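Local atomic coordinates of ATP-citrate lyase beta-subunit (PDB entry 6HXJ), a protein that probably forms part of ATP-citrate lyase, which interconverts citrate, ATP and CoA with oxaloacetate, acetyl-CoA, ADP and phosphate. Residues V251-V256 with E305-L310; E260-T265 with T284-A289. All blocks are in the same frame, centred on the assembly; numbering follows the deposited sequence.

Contact 1. Residues V251-V256 with E305-L310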
loop_
_atom_site.group_PDB
_atom_site.type_symbol
_atom_site.label_atom_id
_atom_site.label_comp_id
_atom_site.label_asym_id
_atom_site.label_seq_id
_atom_site.Cartn_x
_atom_site.Cartn_y
_atom_site.Cartn_z
ATOM N N VAL A 251 -47.394 -1.876 20.091
ATOM C CA VAL A 251 -48.610 -1.314 19.485
ATOM C C VAL A 251 -49.771 -2.301 19.680
ATOM O O VAL A 251 -49.668 -3.470 19.313
ATOM C CB VAL A 251 -48.502 -0.780 18.037
ATOM C CG1 VAL A 251 -47.722 0.527 17.968
ATOM C CG2 VAL A 251 -47.949 -1.826 17.078
ATOM N N LYS A 252 -50.845 -1.842 20.346
ATOM C CA LYS A 252 -52.011 -2.658 20.673
ATOM C C LYS A 252 -53.272 -1.951 20.187
ATOM O O LYS A 252 -53.407 -0.733 20.333
ATOM C CB LYS A 252 -52.078 -2.926 22.200
ATOM C CG LYS A 252 -50.813 -3.550 22.797
ATOM C CD LYS A 252 -51.122 -4.395 24.011
ATOM C CE LYS A 252 -49.989 -5.337 24.342
ATOM N NZ LYS A 252 -50.439 -6.449 25.228
ATOM N N PHE A 253 -54.178 -2.697 19.570
ATOM C CA PHE A 253 -55.437 -2.116 19.114
ATOM C C PHE A 253 -56.580 -3.097 19.340
ATOM O O PHE A 253 -56.468 -4.271 18.980
ATOM C CB PHE A 253 -55.369 -1.641 17.644
ATOM C CG PHE A 253 -56.685 -1.174 17.064
ATOM C CD1 PHE A 253 -57.150 0.120 17.296
ATOM C CD2 PHE A 253 -57.456 -2.023 16.277
ATOM C CE1 PHE A 253 -58.366 0.552 16.755
ATOM C CE2 PHE A 253 -58.672 -1.595 15.747
ATOM C CZ PHE A 253 -59.118 -0.309 15.986
ATOM N N VAL A 254 -57.657 -2.612 19.973
ATOM C CA VAL A 254 -58.876 -3.375 20.241
ATOM C C VAL A 254 -60.072 -2.519 19.804
ATOM O O VAL A 254 -60.192 -1.364 20.217
ATOM C CB VAL A 254 -59.016 -3.845 21.715
ATOM C CG1 VAL A 254 -60.222 -4.765 21.873
ATOM C CG2 VAL A 254 -57.755 -4.540 22.216
ATOM N N GLU A 255 -60.947 -3.089 18.984
ATOM C CA GLU A 255 -62.127 -2.384 18.504
ATOM C C GLU A 255 -63.307 -2.605 19.446
ATOM O O GLU A 255 -63.632 -3.750 19.785
ATOM C CB GLU A 255 -62.471 -2.820 17.066
ATOM C CG GLU A 255 -63.258 -1.779 16.273
ATOM C CD GLU A 255 -63.497 -2.059 14.797
ATOM O OE1 GLU A 255 -62.593 -2.620 14.133
ATOM O OE2 GLU A 255 -64.573 -1.663 14.290
ATOM N N VAL A 256 -63.902 -1.503 19.906
ATOM C CA VAL A 256 -65.077 -1.544 20.775
ATOM C C VAL A 256 -66.296 -1.280 19.872
ATOM O O VAL A 256 -66.293 -0.271 19.157
ATOM C CB VAL A 256 -64.974 -0.560 21.970
ATOM C CG1 VAL A 256 -66.223 -0.608 22.845
ATOM C CG2 VAL A 256 -63.737 -0.874 22.807
ATOM N N GLU A 305 -53.645 5.588 11.521
ATOM C CA GLU A 305 -54.441 5.329 10.326
ATOM C C GLU A 305 -55.658 4.449 10.624
ATOM O O GLU A 305 -56.777 4.835 10.275
ATOM C CB GLU A 305 -53.563 4.783 9.200
ATOM C CG GLU A 305 -52.824 5.924 8.515
ATOM C CD GLU A 305 -51.838 5.563 7.420
ATOM O OE1 GLU A 305 -52.084 4.577 6.686
ATOM O OE2 GLU A 305 -50.844 6.311 7.259
ATOM N N THR A 306 -55.448 3.342 11.362
ATOM C CA THR A 306 -56.482 2.394 11.795
ATOM C C THR A 306 -57.587 3.102 12.617
ATOM O O THR A 306 -58.779 2.870 12.377
ATOM C CB THR A 306 -55.814 1.263 12.626
ATOM O OG1 THR A 306 -54.696 0.720 11.930
ATOM C CG2 THR A 306 -56.771 0.145 13.012
ATOM N N ILE A 307 -57.171 3.967 13.575
ATOM C CA ILE A 307 -58.058 4.712 14.479
ATOM C C ILE A 307 -58.946 5.698 13.702
ATOM O O ILE A 307 -60.133 5.834 14.002
ATOM C CB ILE A 307 -57.245 5.350 15.634
ATOM C CG1 ILE A 307 -56.760 4.223 16.564
ATOM C CG2 ILE A 307 -58.074 6.368 16.461
ATOM C CD1 ILE A 307 -55.533 4.497 17.262
ATOM N N CYS A 308 -58.383 6.334 12.673
ATOM C CA CYS A 308 -59.076 7.289 11.813
ATOM C C CYS A 308 -60.112 6.592 10.916
ATOM O O CYS A 308 -61.161 7.178 10.629
ATOM C CB CYS A 308 -58.067 8.088 10.995
ATOM S SG CYS A 308 -56.827 8.996 11.981
ATOM N N ARG A 309 -59.813 5.343 10.484
ATOM C CA ARG A 309 -60.696 4.527 9.645
ATOM C C ARG A 309 -61.991 4.105 10.390
ATOM O O ARG A 309 -62.973 3.775 9.734
ATOM C CB ARG A 309 -59.942 3.296 9.095
ATOM C CG ARG A 309 -58.939 3.584 7.968
ATOM C CD ARG A 309 -58.042 2.378 7.687
ATOM N NE ARG A 309 -56.744 2.755 7.107
ATOM C CZ ARG A 309 -55.646 1.994 7.127
ATOM N NH1 ARG A 309 -55.669 0.794 7.696
ATOM N NH2 ARG A 309 -54.516 2.432 6.584
ATOM N N LEU A 310 -62.006 4.163 11.748
ATOM C CA LEU A 310 -63.141 3.791 12.626
ATOM C C LEU A 310 -64.476 4.532 12.341
ATOM O O LEU A 310 -64.467 5.748 12.103
ATOM C CB LEU A 310 -62.766 3.934 14.119
ATOM C CG LEU A 310 -61.785 2.906 14.677
ATOM C CD1 LEU A 310 -61.222 3.366 15.998
ATOM C CD2 LEU A 310 -62.432 1.558 14.882
#

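Contact 2. Residues E260-T265 with T284-A289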
loop_
_atom_site.group_PDB
_atom_site.type_symbol
_atom_site.label_atom_id
_atom_site.label_comp_id
_atom_site.label_asym_id
_atom_site.label_seq_id
_atom_site.Cartn_x
_atom_site.Cartn_y
_atom_site.Cartn_z
ATOM N N GLU A 260 -68.265 6.801 20.283
ATOM C CA GLU A 260 -68.019 8.108 19.673
ATOM C C GLU A 260 -66.607 8.644 19.965
ATOM O O GLU A 260 -66.125 9.504 19.226
ATOM C CB GLU A 260 -69.086 9.135 20.125
ATOM C CG GLU A 260 -70.506 8.601 20.313
ATOM C CD GLU A 260 -71.163 7.933 19.115
ATOM O OE1 GLU A 260 -71.426 6.710 19.192
ATOM O OE2 GLU A 260 -71.407 8.627 18.101
ATOM N N ILE A 261 -65.958 8.173 21.047
ATOM C CA ILE A 261 -64.640 8.694 21.413
ATOM C C ILE A 261 -63.509 7.676 21.132
ATOM O O ILE A 261 -63.407 6.635 21.789
ATOM C CB ILE A 261 -64.605 9.247 22.872
ATOM C CG1 ILE A 261 -65.721 10.272 23.118
ATOM C CG2 ILE A 261 -63.261 9.880 23.189
ATOM C CD1 ILE A 261 -66.788 9.803 24.061
ATOM N N ALA A 262 -62.617 8.037 20.202
ATOM C CA ALA A 262 -61.473 7.210 19.811
ATOM C C ALA A 262 -60.163 7.547 20.539
ATOM O O ALA A 262 -59.702 8.687 20.523
ATOM C CB ALA A 262 -61.282 7.258 18.297
ATOM N N LEU A 263 -59.576 6.547 21.169
ATOM C CA LEU A 263 -58.335 6.735 21.908
ATOM C C LEU A 263 -57.105 6.362 21.081
ATOM O O LEU A 263 -57.088 5.301 20.458
ATOM C CB LEU A 263 -58.343 5.917 23.229
ATOM C CG LEU A 263 -59.568 5.987 24.135
ATOM C CD1 LEU A 263 -59.505 4.904 25.199
ATOM C CD2 LEU A 263 -59.727 7.384 24.734
ATOM N N LEU A 264 -56.078 7.228 21.110
ATOM C CA LEU A 264 -54.760 7.050 20.502
ATOM C C LEU A 264 -53.765 7.480 21.596
ATOM O O LEU A 264 -53.087 8.508 21.518
ATOM C CB LEU A 264 -54.620 7.878 19.195
ATOM C CG LEU A 264 -53.243 7.904 18.460
ATOM C CD1 LEU A 264 -52.680 6.516 18.202
ATOM C CD2 LEU A 264 -53.317 8.706 17.185
ATOM N N THR A 265 -53.735 6.697 22.662
ATOM C CA THR A 265 -52.966 7.038 23.849
ATOM C C THR A 265 -51.660 6.221 24.026
ATOM O O THR A 265 -51.545 5.054 23.621
ATOM C CB THR A 265 -53.890 6.967 25.075
ATOM O OG1 THR A 265 -54.484 5.668 25.094
ATOM C CG2 THR A 265 -55.020 8.022 25.015
ATOM N N THR A 284 -68.619 7.039 25.462
ATOM C CA THR A 284 -68.473 5.695 24.907
ATOM C C THR A 284 -67.136 5.607 24.184
ATOM O O THR A 284 -66.802 6.504 23.396
ATOM C CB THR A 284 -69.646 5.362 23.964
ATOM O OG1 THR A 284 -69.834 6.420 23.021
ATOM C CG2 THR A 284 -70.937 5.075 24.704
ATOM N N ILE A 285 -66.369 4.526 24.428
ATOM C CA ILE A 285 -65.061 4.378 23.762
ATOM C C ILE A 285 -65.233 3.683 22.409
ATOM O O ILE A 285 -65.962 2.693 22.293
ATOM C CB ILE A 285 -63.909 3.764 24.629
ATOM C CG1 ILE A 285 -64.196 2.318 25.104
ATOM C CG2 ILE A 285 -63.559 4.670 25.800
ATOM C CD1 ILE A 285 -62.969 1.531 25.551
ATOM N N ALA A 286 -64.614 4.265 21.374
ATOM C CA ALA A 286 -64.664 3.749 20.017
ATOM C C ALA A 286 -63.682 2.598 19.930
ATOM O O ALA A 286 -63.965 1.600 19.268
ATOM C CB ALA A 286 -64.294 4.843 19.031
ATOM N N ASN A 287 -62.539 2.721 20.646
ATOM C CA ASN A 287 -61.519 1.676 20.666
ATOM C C ASN A 287 -60.648 1.750 21.897
ATOM O O ASN A 287 -60.729 2.711 22.667
ATOM C CB ASN A 287 -60.613 1.808 19.421
ATOM C CG ASN A 287 -59.771 3.066 19.421
ATOM O OD1 ASN A 287 -60.253 4.157 19.097
ATOM N ND2 ASN A 287 -58.507 2.953 19.837
ATOM N N TYR A 288 -59.770 0.742 22.044
ATOM C CA TYR A 288 -58.673 0.735 23.008
ATOM C C TYR A 288 -57.374 0.674 22.163
ATOM O O TYR A 288 -57.216 -0.241 21.350
ATOM C CB TYR A 288 -58.717 -0.426 24.026
ATOM C CG TYR A 288 -57.511 -0.382 24.953
ATOM C CD1 TYR A 288 -57.485 0.471 26.068
ATOM C CD2 TYR A 288 -56.363 -1.129 24.678
ATOM C CE1 TYR A 288 -56.358 0.559 26.893
ATOM C CE2 TYR A 288 -55.220 -1.022 25.482
ATOM C CZ TYR A 288 -55.228 -0.184 26.593
ATOM O OH TYR A 288 -54.131 -0.110 27.416
ATOM N N ALA A 289 -56.491 1.670 22.316
ATOM C CA ALA A 289 -55.237 1.712 21.578
ATOM C C ALA A 289 -54.132 2.141 22.499
ATOM O O ALA A 289 -54.225 3.171 23.171
ATOM C CB ALA A 289 -55.335 2.657 20.383
#

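Contact 1. Residues V251-V256 with E305-L310
Phe253 on strand 250-255 meets two side chains near the C-terminal end of helix 297-309, and Leu310 just beyond it. Thr306 comes in over one face of the ring. Its methyl CG2 stands above the ring centre, 3.8 Å from the Phe253 ring centroid and 13° off the ring normal. This is a CH-pi contact. The threonine turns its two branches to different tasks. With CG2 anti to the backbone N, the methyl reaches the ring, while OG1 turns back to bond the carbonyl oxygen of Ala302 in the same helix. The backbone N of Glu255 lies over the opposite face of the ring, near its rim. Leu310 takes the edge. Its CD2 lies near the ring plane, 4.0 Å from Phe253 CZ. Ile307 meets the ring obliquely, with its CG1 4.0 Å from Phe253 CE1. Phe253 itself has CG anti to its backbone N (chi1 173°), which carries the ring out toward the helix.

Leu310 CD2 also lies 3.7 Å from Glu255 CG. The extended Glu255 chain runs alongside Leu310, its aliphatic part against the leucine. Ile240 of helix 235-246 touches both Phe253 and Thr306 and extends this apolar cluster.

No hydrogen bond or salt bridge joins the two segments. The contact therefore depends on shape and apolar burial. The buried Thr306 hydroxyl is satisfied by Ala302 O, so it needs no polar partner across the contact.

Contact 2. Residues E260-T265 with T284-A289
Asn287 reaches across to segment 260-265 with its side-chain amide and uses both ends of it on Leu263. ND2 donates to Leu263 O at 2.8 Å. The bond is nearly straight (164°) and lies in the carbonyl plane. OD1 accepts a weak, bent bond from Leu263 N at 3.2 Å. Chi1 of 67° places CG between the backbone N and the carbonyl carbon, which brings the amide up against the neighbouring backbone. Two bonds to one residue should fix the amide's rotation. The amide here stands in for backbone pairing.

The main-chain pairing lies earlier, where Ile261 and Ile285 form a single parallel bridge. Ile261 N bonds Thr284 O at 3.0 Å, and Ala286 N bonds Ile261 O at 2.7 Å. Thr284 adds a side-chain bond. Its OG1 accepts from Glu260 N at 3.2 Å, the first torsion turning the hydroxyl to that N-H. Glu260 CG packs beside the same hydroxyl.

The methyls of Ala262 and Ala286 pack on one face, 3.9 Å apart between their CB atoms. On the other face the Leu263 side chain lies aslant that of Ile285, with Leu263 CD1 4.1 Å from Ile285 CG2. Ala289 CB faces Leu263 O. Thr265 OG1 is bonded to Ser271 OG of helix 268-280, and the Thr265 side chain is about 9 Å from a bound citrate at the nearest approach.

Val278 of the same helix touches both Ile261 and Ile285. The short segments 261-263 and 287-289 run nearly parallel, 18° apart, and helix 268-280 links their strands. This is a beta-alpha-beta crossover of a flavodoxin-like domain, as in the succinyl-CoA synthetase family, with strand 250-255 added antiparallel beside strand 287-292.

How the contacts relate
Both contacts are largely buried and belong to one mixed sheet. Contact 2 joins two adjacent parallel strands within it, while contact 1 packs a helix on the sheet strand that is outermost in this chain. Strand 287-292 lies between strands 250-255 and 261-266, so it takes part in contact 2 and borders contact 1. Val254 N and Val256 N probably bond the carbonyl oxygens of Tyr288 and Ala286, extending the sheet antiparallel. Ile307 and Leu310 also serve both, since they touch Ala262 and Asn287 respectively. The chemistry follows the place in the fold. Between strands, backbone and amide hydrogen bonds dominate; between helix and sheet the contact is apolar. Along the chain, contact 2 is nested inside the loop closed by contact 1.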